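Local coordinates for protein phosphodiesterase (Pseudomonas aeruginosa, PDB 4G75) that probably kills related bacteria as a colicin M-like bacteriocin, hydrolysing a phosphodiester bond of a peptidoglycan precursor with the help of magnesium, at residues A[52-57]-A[142-147]; A[83-88]-A[267-272]; A[148-153]-A[157-162]. All coordinates share one frame; numbering follows the deposited sequence.

Contact 1 (A[52-57]-A[142-147])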
loop_
_atom_site.group_PDB
_atom_site.type_symbol
_atom_site.label_atom_id
_atom_site.label_comp_id
_atom_site.label_asym_id
_atom_site.label_seq_id
_atom_site.Cartn_x
_atom_site.Cartn_y
_atom_site.Cartn_z
ATOM N N GLY A 52 -3.031 6.624 7.362
ATOM C CA GLY A 52 -1.922 6.294 6.484
ATOM C C GLY A 52 -0.553 6.745 6.957
ATOM O O GLY A 52 0.419 6.671 6.205
ATOM N N ASP A 53 -0.472 7.208 8.199
ATOM C CA ASP A 53 0.788 7.670 8.771
ATOM C C ASP A 53 1.548 6.458 9.303
ATOM O O ASP A 53 1.686 6.286 10.508
ATOM C CB ASP A 53 0.483 8.661 9.899
ATOM C CG ASP A 53 1.703 9.451 10.346
ATOM O OD1 ASP A 53 2.616 9.686 9.523
ATOM O OD2 ASP A 53 1.737 9.853 11.530
ATOM N N TRP A 54 2.039 5.611 8.396
ATOM C CA TRP A 54 2.470 4.266 8.775
ATOM C C TRP A 54 3.970 4.112 9.020
ATOM O O TRP A 54 4.398 3.201 9.736
ATOM C CB TRP A 54 2.012 3.249 7.721
ATOM C CG TRP A 54 2.703 3.384 6.396
ATOM C CD1 TRP A 54 2.451 4.311 5.426
ATOM C CD2 TRP A 54 3.764 2.558 5.891
ATOM N NE1 TRP A 54 3.288 4.116 4.353
ATOM C CE2 TRP A 54 4.102 3.044 4.612
ATOM C CE3 TRP A 54 4.456 1.454 6.398
ATOM C CZ2 TRP A 54 5.099 2.465 3.834
ATOM C CZ3 TRP A 54 5.444 0.880 5.619
ATOM C CH2 TRP A 54 5.759 1.388 4.355
ATOM N N GLU A 55 4.758 4.987 8.404
ATOM C CA GLU A 55 6.210 4.915 8.515
ATOM C C GLU A 55 6.670 5.211 9.939
ATOM O O GLU A 55 7.479 4.483 10.507
ATOM C CB GLU A 55 6.869 5.904 7.550
ATOM C CG GLU A 55 6.586 5.634 6.072
ATOM C CD GLU A 55 5.452 6.480 5.540
ATOM O OE1 GLU A 55 4.518 6.796 6.312
ATOM O OE2 GLU A 55 5.494 6.831 4.347
ATOM N N LYS A 56 6.148 6.284 10.520
ATOM C CA LYS A 56 6.617 6.717 11.831
ATOM C C LYS A 56 6.394 5.693 12.953
ATOM O O LYS A 56 7.322 5.389 13.697
ATOM C CB LYS A 56 6.052 8.096 12.182
ATOM C CG LYS A 56 6.656 9.220 11.345
ATOM C CD LYS A 56 5.925 10.535 11.600
ATOM C CE LYS A 56 6.490 11.660 10.746
ATOM N NZ LYS A 56 5.851 12.952 11.082
ATOM N N PRO A 57 5.183 5.129 13.059
ATOM C CA PRO A 57 4.996 4.137 14.128
ATOM C C PRO A 57 5.939 2.941 13.995
ATOM O O PRO A 57 6.473 2.480 15.001
ATOM C CB PRO A 57 3.543 3.674 13.956
ATOM C CG PRO A 57 2.903 4.659 13.033
ATOM C CD PRO A 57 3.961 5.355 12.264
ATOM N N TYR A 142 -3.968 1.483 4.370
ATOM C CA TYR A 142 -3.185 0.363 4.893
ATOM C C TYR A 142 -2.326 -0.302 3.825
ATOM O O TYR A 142 -1.530 -1.191 4.130
ATOM C CB TYR A 142 -4.085 -0.718 5.514
ATOM C CG TYR A 142 -4.961 -0.274 6.675
ATOM C CD1 TYR A 142 -4.410 0.337 7.793
ATOM C CD2 TYR A 142 -6.328 -0.504 6.662
ATOM C CE1 TYR A 142 -5.198 0.729 8.853
ATOM C CE2 TYR A 142 -7.128 -0.122 7.727
ATOM C CZ TYR A 142 -6.552 0.493 8.816
ATOM O OH TYR A 142 -7.331 0.880 9.883
ATOM N N THR A 143 -2.484 0.110 2.574
ATOM C CA THR A 143 -1.888 -0.645 1.470
ATOM C C THR A 143 -0.358 -0.576 1.409
ATOM O O THR A 143 0.303 -1.603 1.216
ATOM C CB THR A 143 -2.513 -0.258 0.115
ATOM O OG1 THR A 143 -3.867 -0.734 0.076
ATOM C CG2 THR A 143 -1.726 -0.887 -1.046
ATOM N N PRO A 144 0.215 0.625 1.564
ATOM C CA PRO A 144 1.683 0.638 1.577
ATOM C C PRO A 144 2.255 -0.210 2.716
ATOM O O PRO A 144 3.239 -0.929 2.519
ATOM C CB PRO A 144 2.010 2.117 1.777
ATOM C CG PRO A 144 0.845 2.831 1.117
ATOM C CD PRO A 144 -0.355 1.985 1.498
ATOM N N ALA A 145 1.652 -0.132 3.896
ATOM C CA ALA A 145 2.137 -0.939 5.015
ATOM C C ALA A 145 1.940 -2.428 4.747
ATOM O O ALA A 145 2.803 -3.247 5.068
ATOM C CB ALA A 145 1.458 -0.529 6.326
ATOM N N ALA A 146 0.799 -2.777 4.165
ATOM C CA ALA A 146 0.514 -4.170 3.843
ATOM C C ALA A 146 1.521 -4.704 2.832
ATOM O O ALA A 146 1.951 -5.850 2.922
ATOM C CB ALA A 146 -0.897 -4.307 3.305
ATOM N N ALA A 147 1.885 -3.864 1.868
ATOM C CA ALA A 147 2.854 -4.246 0.845
ATOM C C ALA A 147 4.227 -4.486 1.465
ATOM O O ALA A 147 4.952 -5.401 1.066
ATOM C CB ALA A 147 2.940 -3.178 -0.221
#
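Trp54 lays one face of its indole against the first turn of helix 143-153, where Pro144 and Ala145 divide the ring system between them. Pro144 CB sits over the rim on the pyrrole side, 3.5 Å from Trp54 NE1 and 3.6 Å from Trp54 CE2. Ala145 serves the benzo half: its CA lies 3.9 Å from the centroid of the Trp54 six-membered ring and 23° off the normal, a CH-pi contact, while its methyl CB approaches Trp54 CE3 to 3.6 Å. No hydrogen bond crosses between the two segments, and the hold comes from a broad aromatic surface lying against small aliphatic groups. The short side chains let the helix backbone come close, with 6.4 Å between the CA atoms of Trp54 and Ala145.

The indole reaches this position because Trp54 CG stands between its own backbone N and carbonyl carbon (chi1 68°). Its second face is backed by Glu55 CG, 3.9 Å above the plane and toward the rim, and Gly52 O lies in the ring plane at the edge. Farther out, Glu55 is tied by a salt bridge to Arg251, which probably helps to keep the residue behind the ring. On the other side of the contact, Pro144 also touches Trp205 and Val206 of helix 205-208, and Ala145 touches Leu92 of helix 81-102.

Gly52, with positive phi, is the C-prime residue of a Schellman motif ending helix 34-49, and Asp53 centres an inverse gamma turn closed by a weak Trp54 N to Gly52 O bond. Together they make a short link to helix 55-65, and its tryptophan docks this link between two helices on a third, helix 143-153, in a buried, mainly helical part of the chain.

Contact 2 (A[83-88]-A[267-272]). With EDO (1,2-ethanediol), chain M.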
loop_
_atom_site.group_PDB
_atom_site.type_symbol
_atom_site.label_atom_id
_atom_site.label_comp_id
_atom_site.label_asym_id
_atom_site.label_seq_id
_atom_site.Cartn_x
_atom_site.Cartn_y
_atom_site.Cartn_z
ATOM N N TYR A 83 8.271 -7.112 19.844
ATOM C CA TYR A 83 7.017 -7.847 19.748
ATOM C C TYR A 83 5.949 -7.014 19.055
ATOM O O TYR A 83 5.133 -7.541 18.296
ATOM C CB TYR A 83 6.516 -8.288 21.128
ATOM C CG TYR A 83 7.412 -9.289 21.830
ATOM C CD1 TYR A 83 8.383 -9.996 21.137
ATOM C CD2 TYR A 83 7.264 -9.540 23.191
ATOM C CE1 TYR A 83 9.199 -10.917 21.787
ATOM C CE2 TYR A 83 8.069 -10.454 23.843
ATOM C CZ TYR A 83 9.035 -11.137 23.139
ATOM O OH TYR A 83 9.834 -12.050 23.793
ATOM N N GLU A 84 5.943 -5.713 19.326
ATOM C CA GLU A 84 4.936 -4.841 18.739
ATOM C C GLU A 84 5.168 -4.628 17.244
ATOM O O GLU A 84 4.209 -4.535 16.470
ATOM C CB GLU A 84 4.870 -3.504 19.480
ATOM C CG GLU A 84 4.306 -3.629 20.893
ATOM C CD GLU A 84 2.993 -4.396 20.926
ATOM O OE1 GLU A 84 2.067 -4.024 20.172
ATOM O OE2 GLU A 84 2.890 -5.372 21.703
ATOM N N PHE A 85 6.434 -4.563 16.834
ATOM C CA PHE A 85 6.746 -4.422 15.416
ATOM C C PHE A 85 6.263 -5.676 14.697
ATOM O O PHE A 85 5.603 -5.609 13.655
ATOM C CB PHE A 85 8.255 -4.240 15.218
ATOM C CG PHE A 85 8.657 -3.944 13.794
ATOM C CD1 PHE A 85 8.909 -2.639 13.388
ATOM C CD2 PHE A 85 8.791 -4.967 12.869
ATOM C CE1 PHE A 85 9.290 -2.361 12.076
ATOM C CE2 PHE A 85 9.167 -4.695 11.561
ATOM C CZ PHE A 85 9.417 -3.397 11.165
ATOM N N ILE A 86 6.588 -6.830 15.266
ATOM C CA ILE A 86 6.203 -8.101 14.662
ATOM C C ILE A 86 4.690 -8.250 14.525
ATOM O O ILE A 86 4.195 -8.616 13.458
ATOM C CB ILE A 86 6.786 -9.290 15.431
ATOM C CG1 ILE A 86 8.306 -9.312 15.238
ATOM C CG2 ILE A 86 6.148 -10.579 14.955
ATOM C CD1 ILE A 86 9.059 -10.196 16.219
ATOM N N TRP A 87 3.958 -7.960 15.599
ATOM C CA TRP A 87 2.499 -8.052 15.554
ATOM C C TRP A 87 1.840 -7.039 14.611
ATOM O O TRP A 87 0.833 -7.353 13.998
ATOM C CB TRP A 87 1.879 -7.975 16.961
ATOM C CG TRP A 87 1.896 -9.286 17.697
ATOM C CD1 TRP A 87 2.486 -9.542 18.900
ATOM C CD2 TRP A 87 1.296 -10.519 17.274
ATOM N NE1 TRP A 87 2.286 -10.856 19.256
ATOM C CE2 TRP A 87 1.560 -11.476 18.274
ATOM C CE3 TRP A 87 0.561 -10.904 16.149
ATOM C CZ2 TRP A 87 1.113 -12.793 18.184
ATOM C CZ3 TRP A 87 0.114 -12.216 16.062
ATOM C CH2 TRP A 87 0.399 -13.145 17.073
ATOM N N ASP A 88 2.397 -5.837 14.499
ATOM C CA ASP A 88 1.877 -4.853 13.551
ATOM C C ASP A 88 2.095 -5.352 12.119
ATOM O O ASP A 88 1.244 -5.170 11.246
ATOM C CB ASP A 88 2.546 -3.484 13.734
ATOM C CG ASP A 88 1.893 -2.633 14.819
ATOM O OD1 ASP A 88 1.061 -3.150 15.611
ATOM O OD2 ASP A 88 2.231 -1.428 14.882
ATOM N N GLN A 267 17.836 -8.767 8.527
ATOM C CA GLN A 267 18.601 -9.384 9.604
ATOM C C GLN A 267 17.669 -10.159 10.521
ATOM O O GLN A 267 18.042 -11.195 11.069
ATOM C CB GLN A 267 19.305 -8.319 10.447
ATOM C CG GLN A 267 19.975 -7.210 9.668
ATOM C CD GLN A 267 21.459 -7.412 9.536
ATOM O OE1 GLN A 267 21.922 -8.177 8.692
ATOM N NE2 GLN A 267 22.221 -6.718 10.373
ATOM N N LYS A 268 16.453 -9.644 10.678
ATOM C CA LYS A 268 15.514 -10.182 11.652
ATOM C C LYS A 268 14.334 -10.888 11.001
ATOM O O LYS A 268 13.806 -11.859 11.543
ATOM C CB LYS A 268 15.042 -9.073 12.592
ATOM C CG LYS A 268 16.195 -8.383 13.308
ATOM C CD LYS A 268 15.727 -7.594 14.513
ATOM C CE LYS A 268 16.883 -7.315 15.470
ATOM N NZ LYS A 268 17.447 -8.567 16.062
ATOM N N PHE A 269 13.927 -10.400 9.836
ATOM C CA PHE A 269 12.890 -11.053 9.059
ATOM C C PHE A 269 13.595 -11.798 7.938
ATOM O O PHE A 269 13.724 -11.300 6.825
ATOM C CB PHE A 269 11.901 -10.018 8.512
ATOM C CG PHE A 269 10.912 -9.525 9.536
ATOM C CD1 PHE A 269 9.631 -10.049 9.589
ATOM C CD2 PHE A 269 11.268 -8.541 10.447
ATOM C CE1 PHE A 269 8.715 -9.598 10.534
ATOM C CE2 PHE A 269 10.360 -8.089 11.399
ATOM C CZ PHE A 269 9.082 -8.613 11.436
ATOM N N LYS A 270 14.076 -12.996 8.263
ATOM C CA LYS A 270 14.998 -13.723 7.401
ATOM C C LYS A 270 14.382 -14.214 6.094
ATOM O O LYS A 270 15.097 -14.654 5.197
ATOM C CB LYS A 270 15.620 -14.888 8.171
ATOM C CG LYS A 270 16.428 -14.452 9.386
ATOM C CD LYS A 270 17.281 -15.594 9.914
ATOM C CE LYS A 270 18.278 -15.115 10.957
ATOM N NZ LYS A 270 19.092 -16.246 11.493
ATOM N N ASP A 271 13.061 -14.140 5.983
ATOM C CA ASP A 271 12.390 -14.555 4.752
ATOM C C ASP A 271 12.092 -13.397 3.805
ATOM O O ASP A 271 11.482 -13.598 2.761
ATOM C CB ASP A 271 11.097 -15.304 5.078
ATOM C CG ASP A 271 11.346 -16.559 5.886
ATOM O OD1 ASP A 271 12.239 -17.343 5.501
ATOM O OD2 ASP A 271 10.648 -16.759 6.900
ATOM N N THR A 272 12.521 -12.190 4.168
ATOM C CA THR A 272 12.277 -11.013 3.336
ATOM C C THR A 272 12.737 -11.236 1.904
ATOM O O THR A 272 13.869 -11.653 1.667
ATOM C CB THR A 272 13.000 -9.773 3.883
ATOM O OG1 THR A 272 12.496 -9.460 5.188
ATOM C CG2 THR A 272 12.787 -8.576 2.959
HETATM C C1 EDO M . 4.939 -5.745 24.993
HETATM O O1 EDO M . 4.770 -6.009 23.593
HETATM C C2 EDO M . 5.286 -4.276 25.213
HETATM O O2 EDO M . 6.229 -3.859 24.217
#
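Phe269 is the first residue of a type I beta turn, Phe269 to Thr272, in the loop that leads from helix 255-264 to strand 275-278, and its ring anchors that loop on helix 81-102 by meeting Phe85 and Ile86. The two phenylalanine rings are neither stacked nor edge-to-face: their centroids lie 5.8 Å apart with the planes inclined at 57°, and the closest atoms are Phe85 CE2 and Phe269 CE2 at 3.6 Å. One residue on, Ile86 CG1 touches the far end of the same ring, 3.9 Å from Phe269 CZ. Phe85 swings its ring out to this meeting with CG anti to the backbone N (chi1 -174°). Around them, Trp62 and Leu61 of helix 55-65 pack against Phe85, and Leu152 and Thr153 of helix 143-153 against Phe269, making a small apolar cluster away from the metal site.

The polar groups on the helix work separately from this cluster. Glu84 OE1 forms salt bridges with Lys42 and Arg45 of helix 34-49, while Glu84 OE2 accepts a 2.7 Å hydrogen bond from O1 of an ethanediol molecule, probably brought in by the crystallisation liquor.

On the loop side, the turn is held at its start by a doubly used carbonyl. Phe269 O receives Thr272 N at 3.0 Å and Thr272 OG1 at 2.8 Å, the hydroxyl standing 17° from the carbonyl plane.

Contact 3 (A[148-153]-A[157-162]); sequences FAHYLT and KKMNFP
One hydrogen bond joins the two segments: His150 NE2 donates to the backbone carbonyl Lys157 O at 2.7 Å. It is short but bent, with 140° at the hydrogen, and the oxygen lies near the ring edge but a little out of its plane. With CG anti to the backbone N (chi1 -168°), the imidazole extends from the helix toward the returning chain.

Packing on the ring face comes from Met159, present as selenomethionine. Its CG stands almost squarely over the imidazole, 3.7 Å from the His150 centroid and 7° off the normal, a CH-pi contact. The bend at chi2 keeps SE over the same face, 4.0 Å from the His150 centroid. The imidazole is thus held at its edge and over a face.

Of the remaining polar groups, Lys157 NZ bonds to Gly154 O in the connecting loop, and Thr153 OG1 returns to Ala149 O at 2.9 Å.

Tyr275 meets the imidazole edge-to-face and also touches Met159. His150 thus joins the C-terminal part of helix 143-153 to the chain entering strand 159-160, a short strand that pairs in parallel with strand 275-278 in the mixed sheet.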
loop_
_atom_site.group_PDB
_atom_site.type_symbol
_atom_site.label_atom_id
_atom_site.label_comp_id
_atom_site.label_asym_id
_atom_site.label_seq_id
_atom_site.Cartn_x
_atom_site.Cartn_y
_atom_site.Cartn_z
ATOM N N PHE A 148 4.587 -3.640 2.423
ATOM C CA PHE A 148 5.847 -3.808 3.140
ATOM C C PHE A 148 5.815 -5.089 3.973
ATOM O O PHE A 148 6.780 -5.851 4.013
ATOM C CB PHE A 148 6.103 -2.591 4.031
ATOM C CG PHE A 148 7.362 -2.681 4.825
ATOM C CD1 PHE A 148 8.585 -2.751 4.188
ATOM C CD2 PHE A 148 7.326 -2.694 6.212
ATOM C CE1 PHE A 148 9.760 -2.844 4.921
ATOM C CE2 PHE A 148 8.496 -2.776 6.956
ATOM C CZ PHE A 148 9.714 -2.858 6.304
ATOM N N ALA A 149 4.696 -5.327 4.642
ATOM C CA ALA A 149 4.564 -6.531 5.441
ATOM C C ALA A 149 4.718 -7.773 4.565
ATOM O O ALA A 149 5.351 -8.748 4.967
ATOM C CB ALA A 149 3.236 -6.533 6.178
ATOM N N HIS A 150 4.158 -7.732 3.360
ATOM C CA HIS A 150 4.265 -8.876 2.461
ATOM C C HIS A 150 5.697 -9.092 1.963
ATOM O O HIS A 150 6.112 -10.219 1.667
ATOM C CB HIS A 150 3.303 -8.750 1.278
ATOM C CG HIS A 150 3.180 -10.015 0.489
ATOM N ND1 HIS A 150 2.311 -11.025 0.840
ATOM C CD2 HIS A 150 3.850 -10.454 -0.601
ATOM C CE1 HIS A 150 2.430 -12.022 -0.020
ATOM N NE2 HIS A 150 3.362 -11.701 -0.902
ATOM N N TYR A 151 6.448 -8.005 1.857
ATOM C CA TYR A 151 7.866 -8.072 1.526
ATOM C C TYR A 151 8.612 -8.857 2.614
ATOM O O TYR A 151 9.452 -9.722 2.326
ATOM C CB TYR A 151 8.393 -6.640 1.405
ATOM C CG TYR A 151 9.868 -6.484 1.139
ATOM C CD1 TYR A 151 10.464 -7.059 0.017
ATOM C CD2 TYR A 151 10.659 -5.712 1.979
ATOM C CE1 TYR A 151 11.819 -6.894 -0.232
ATOM C CE2 TYR A 151 12.013 -5.538 1.735
ATOM C CZ TYR A 151 12.585 -6.130 0.633
ATOM O OH TYR A 151 13.928 -5.953 0.391
ATOM N N LEU A 152 8.272 -8.576 3.869
ATOM C CA LEU A 152 8.945 -9.207 5.003
ATOM C C LEU A 152 8.565 -10.669 5.227
ATOM O O LEU A 152 9.397 -11.466 5.662
ATOM C CB LEU A 152 8.671 -8.428 6.299
ATOM C CG LEU A 152 9.052 -6.947 6.319
ATOM C CD1 LEU A 152 8.973 -6.402 7.744
ATOM C CD2 LEU A 152 10.432 -6.721 5.739
ATOM N N THR A 153 7.316 -11.022 4.929
ATOM C CA THR A 153 6.782 -12.308 5.365
ATOM C C THR A 153 6.014 -13.112 4.313
ATOM O O THR A 153 5.627 -14.254 4.571
ATOM C CB THR A 153 5.845 -12.128 6.589
ATOM O OG1 THR A 153 4.746 -11.280 6.223
ATOM C CG2 THR A 153 6.599 -11.505 7.758
ATOM N N LYS A 157 5.212 -14.545 -2.689
ATOM C CA LYS A 157 3.895 -14.730 -3.291
ATOM C C LYS A 157 3.391 -13.456 -3.973
ATOM O O LYS A 157 3.568 -12.345 -3.475
ATOM C CB LYS A 157 2.890 -15.228 -2.257
ATOM C CG LYS A 157 3.266 -16.571 -1.642
ATOM C CD LYS A 157 2.075 -17.246 -0.977
ATOM C CE LYS A 157 1.529 -16.408 0.169
ATOM N NZ LYS A 157 2.532 -16.229 1.255
ATOM N N LYS A 158 2.770 -13.635 -5.130
ATOM C CA LYS A 158 2.250 -12.521 -5.905
ATOM C C LYS A 158 1.073 -11.859 -5.193
ATOM O O LYS A 158 0.248 -12.539 -4.582
ATOM C CB LYS A 158 1.804 -13.053 -7.261
ATOM C CG LYS A 158 1.189 -12.039 -8.198
ATOM C CD LYS A 158 1.155 -12.636 -9.590
ATOM C CE LYS A 158 0.575 -11.683 -10.612
ATOM N NZ LYS A 158 0.664 -12.280 -11.971
HETATM N N MSE A 159 1.014 -10.530 -5.263
HETATM C CA MSE A 159 -0.135 -9.773 -4.785
HETATM C C MSE A 159 -0.749 -9.049 -5.971
HETATM O O MSE A 159 -0.046 -8.692 -6.907
HETATM C CB MSE A 159 0.288 -8.754 -3.725
HETATM C CG MSE A 159 0.799 -9.393 -2.439
HETATM SE SE MSE A 159 -0.635 -10.260 -1.408
HETATM C CE MSE A 159 -1.621 -8.683 -0.834
ATOM N N ASN A 160 -2.060 -8.838 -5.930
ATOM C CA ASN A 160 -2.742 -8.068 -6.961
ATOM C C ASN A 160 -3.136 -6.678 -6.463
ATOM O O ASN A 160 -3.676 -6.546 -5.370
ATOM C CB ASN A 160 -3.994 -8.818 -7.433
ATOM C CG ASN A 160 -3.668 -9.946 -8.399
ATOM O OD1 ASN A 160 -4.294 -11.005 -8.372
ATOM N ND2 ASN A 160 -2.694 -9.717 -9.261
ATOM N N PHE A 161 -2.843 -5.654 -7.264
ATOM C CA PHE A 161 -3.313 -4.293 -7.026
ATOM C C PHE A 161 -4.210 -3.951 -8.212
ATOM O O PHE A 161 -3.725 -3.509 -9.259
ATOM C CB PHE A 161 -2.123 -3.326 -6.956
ATOM C CG PHE A 161 -2.408 -2.038 -6.211
ATOM C CD1 PHE A 161 -3.662 -1.440 -6.262
ATOM C CD2 PHE A 161 -1.403 -1.408 -5.489
ATOM C CE1 PHE A 161 -3.920 -0.260 -5.587
ATOM C CE2 PHE A 161 -1.648 -0.224 -4.814
ATOM C CZ PHE A 161 -2.911 0.351 -4.858
ATOM N N PRO A 162 -5.525 -4.192 -8.072
ATOM C CA PRO A 162 -6.416 -3.938 -9.217
ATOM C C PRO A 162 -6.212 -2.526 -9.777
ATOM O O PRO A 162 -6.093 -1.559 -9.021
ATOM C CB PRO A 162 -7.810 -4.112 -8.620
ATOM C CG PRO A 162 -7.597 -5.068 -7.440
ATOM C CD PRO A 162 -6.250 -4.686 -6.886
#

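How the contacts relate
Contacts 1 and 3 occupy successive turns of helix 143-153 and touch, Trp54 CZ3 lying 3.9 Å from Phe148 CB. All three contacts are buried; the centres of contacts 1 and 3 lie about 7 and 9 Å from the centre of the chain, that of contact 2 about 18 Å. Contact 2 meets contact 3 where Phe269 and Thr272 pack on Leu152, but only approaches contact 1. Contacts 1 and 2 each set a loop residue against a helix and are apolar across their segments despite their different depths, while contact 3, where the helix meets chain leading into a strand, adds a side-chain to backbone hydrogen bond.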